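PDB 6EWH: centrosomal protein 120 from Oreochromis niloticus, which is a centriole and basal-body protein that probably supports cilium formation, represented here by its second C2 domain. Local coordinates for residues A143-F149 with T171-T177. The protein carries 1 engineered substitution. Sequence-based numbering, arbitrary orientation.
Engineered in segment 143-149: Ser147 (natural residue Gly).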
loop_
_atom_site.group_PDB
_atom_site.type_symbol
_atom_site.label_atom_id
_atom_site.label_comp_id
_atom_site.label_asym_id
_atom_site.label_seq_id
_atom_site.Cartn_x
_atom_site.Cartn_y
_atom_site.Cartn_z
ATOM N N ALA A 143 1.255 -15.421 -0.215
ATOM C CA ALA A 143 -0.078 -15.011 -0.643
ATOM C C ALA A 143 -0.014 -13.558 -1.096
ATOM O O ALA A 143 0.567 -12.721 -0.401
ATOM C CB ALA A 143 -1.072 -15.132 0.514
ATOM N N THR A 144 -0.623 -13.252 -2.248
ATOM C CA THR A 144 -0.525 -11.913 -2.822
ATOM C C THR A 144 -1.868 -11.469 -3.380
ATOM O O THR A 144 -2.559 -12.240 -4.057
ATOM C CB THR A 144 0.506 -11.866 -3.964
ATOM O OG1 THR A 144 1.800 -12.178 -3.450
ATOM C CG2 THR A 144 0.549 -10.476 -4.602
ATOM N N VAL A 145 -2.223 -10.219 -3.099
ATOM C CA VAL A 145 -3.318 -9.536 -3.778
ATOM C C VAL A 145 -2.682 -8.468 -4.649
ATOM O O VAL A 145 -1.968 -7.597 -4.146
ATOM C CB VAL A 145 -4.302 -8.901 -2.790
ATOM C CG1 VAL A 145 -5.364 -8.124 -3.552
ATOM C CG2 VAL A 145 -4.952 -9.973 -1.949
ATOM N N GLU A 146 -2.928 -8.541 -5.951
ATOM C CA GLU A 146 -2.357 -7.594 -6.893
ATOM C C GLU A 146 -3.508 -7.042 -7.714
ATOM O O GLU A 146 -4.323 -7.813 -8.228
ATOM C CB GLU A 146 -1.372 -8.316 -7.809
ATOM C CG GLU A 146 -0.517 -7.405 -8.652
ATOM C CD GLU A 146 0.658 -8.139 -9.268
ATOM O OE1 GLU A 146 0.575 -9.379 -9.421
ATOM O OE2 GLU A 146 1.667 -7.477 -9.587
ATOM N N SER A 147 -3.606 -5.722 -7.807
ATOM C CA SER A 147 -4.707 -5.151 -8.566
ATOM C C SER A 147 -4.355 -3.738 -8.994
ATOM O O SER A 147 -3.370 -3.145 -8.547
ATOM C CB SER A 147 -6.009 -5.173 -7.757
ATOM O OG SER A 147 -7.123 -4.927 -8.596
ATOM N N ALA A 148 -5.195 -3.203 -9.869
ATOM C CA ALA A 148 -5.139 -1.808 -10.270
ATOM C C ALA A 148 -6.190 -1.081 -9.441
ATOM O O ALA A 148 -7.395 -1.296 -9.616
ATOM C CB ALA A 148 -5.428 -1.692 -11.765
ATOM N N PHE A 149 -5.735 -0.240 -8.528
ATOM C CA PHE A 149 -6.612 0.450 -7.599
ATOM C C PHE A 149 -6.849 1.881 -8.066
ATOM O O PHE A 149 -5.947 2.527 -8.605
ATOM C CB PHE A 149 -5.963 0.433 -6.215
ATOM C CG PHE A 149 -5.898 -0.942 -5.600
ATOM C CD1 PHE A 149 -6.972 -1.440 -4.883
ATOM C CD2 PHE A 149 -4.773 -1.743 -5.749
ATOM C CE1 PHE A 149 -6.926 -2.706 -4.310
ATOM C CE2 PHE A 149 -4.721 -3.016 -5.181
ATOM C CZ PHE A 149 -5.795 -3.498 -4.465
ATOM N N THR A 171 -5.135 5.467 -11.667
ATOM C CA THR A 171 -4.996 4.081 -11.281
ATOM C C THR A 171 -3.586 3.865 -10.750
ATOM O O THR A 171 -2.632 4.426 -11.298
ATOM C CB THR A 171 -5.228 3.235 -12.532
ATOM O OG1 THR A 171 -6.548 3.502 -13.034
ATOM C CG2 THR A 171 -5.078 1.778 -12.236
ATOM N N LEU A 172 -3.475 3.058 -9.699
ATOM C CA LEU A 172 -2.185 2.692 -9.108
ATOM C C LEU A 172 -2.122 1.177 -9.007
ATOM O O LEU A 172 -2.970 0.562 -8.355
ATOM C CB LEU A 172 -2.059 3.298 -7.709
ATOM C CG LEU A 172 -0.727 3.044 -6.996
ATOM C CD1 LEU A 172 0.392 3.709 -7.774
ATOM C CD2 LEU A 172 -0.771 3.570 -5.582
ATOM N N GLY A 173 -1.122 0.574 -9.644
ATOM C CA GLY A 173 -0.915 -0.854 -9.490
ATOM C C GLY A 173 -0.231 -1.166 -8.169
ATOM O O GLY A 173 0.849 -0.636 -7.899
ATOM N N VAL A 174 -0.874 -1.967 -7.319
ATOM C CA VAL A 174 -0.333 -2.316 -6.004
ATOM C C VAL A 174 -0.376 -3.825 -5.824
ATOM O O VAL A 174 -1.361 -4.476 -6.181
ATOM C CB VAL A 174 -1.131 -1.641 -4.875
ATOM C CG1 VAL A 174 -0.514 -1.943 -3.510
ATOM C CG2 VAL A 174 -1.229 -0.141 -5.093
ATOM N N ALA A 175 0.673 -4.375 -5.217
ATOM C CA ALA A 175 0.666 -5.759 -4.772
ATOM C C ALA A 175 0.957 -5.779 -3.283
ATOM O O ALA A 175 1.939 -5.181 -2.832
ATOM C CB ALA A 175 1.736 -6.572 -5.505
ATOM N N VAL A 176 0.108 -6.453 -2.519
ATOM C CA VAL A 176 0.347 -6.693 -1.100
ATOM C C VAL A 176 0.563 -8.185 -0.912
ATOM O O VAL A 176 -0.201 -8.998 -1.441
ATOM C CB VAL A 176 -0.804 -6.174 -0.216
ATOM C CG1 VAL A 176 -0.908 -4.657 -0.322
ATOM C CG2 VAL A 176 -2.128 -6.842 -0.586
ATOM N N THR A 177 1.614 -8.547 -0.170
ATOM C CA THR A 177 2.001 -9.948 -0.038
ATOM C C THR A 177 2.281 -10.292 1.418
ATOM O O THR A 177 2.842 -9.487 2.163
ATOM C CB THR A 177 3.264 -10.217 -0.890
ATOM O OG1 THR A 177 2.932 -10.106 -2.278
ATOM C CG2 THR A 177 3.839 -11.619 -0.639
#
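Thr144 OG1 and Thr177 OG1 join in a 2.6 Å hydrogen bond, in which either hydroxyl could be the donor, across a non-hydrogen-bonded pair of the two antiparallel strands. Both hydroxyls stand anti to their own carbonyl carbon (chi1 -63° and -68°), which turns them in toward each other, while Thr144 CG2 packs against Thr177 OG1 at 3.3 Å. Replacing Thr144 with alanine removes both groups, and the hydroxyl of Thr177 would probably lose this mate and a gap open beside it. Next along, Val145 and Val176 exchange two backbone hydrogen bonds, and Val176 O also takes a CA-H contact from Thr144. The pattern repeats at Val174 O, which accepts Ser147 N at 3.0 Å and the CA-H of Glu146. Ser147, an engineered replacement of the natural glycine, returns a bond through its carbonyl to Val174 N. At the far end Phe149 and Leu172 close the set with two more backbone hydrogen bonds. With CG beside its backbone N (chi1 -68°), the Phe149 side chain crosses that of Val174 at about a right angle, CD2 3.7 Å from Val174 CB in an oblique approach. The carbonyl oxygens of Leu172 and Val174 lie at the ring's edge. Over this same face, Val126 of strand 119-126 touches Phe149 and Val176, and Leu131 of helix 128-133 touches Val145 and Val176. The reverse face carries Glu146 CG against Ala175 CB, 4.0 Å apart. Strand 143-150 is an outermost strand of its sheet within this chain, paired with strand 171-180, which strand 29-41 flanks in turn, with one face turned to the second sheet as in the beta sandwich of C2 domains.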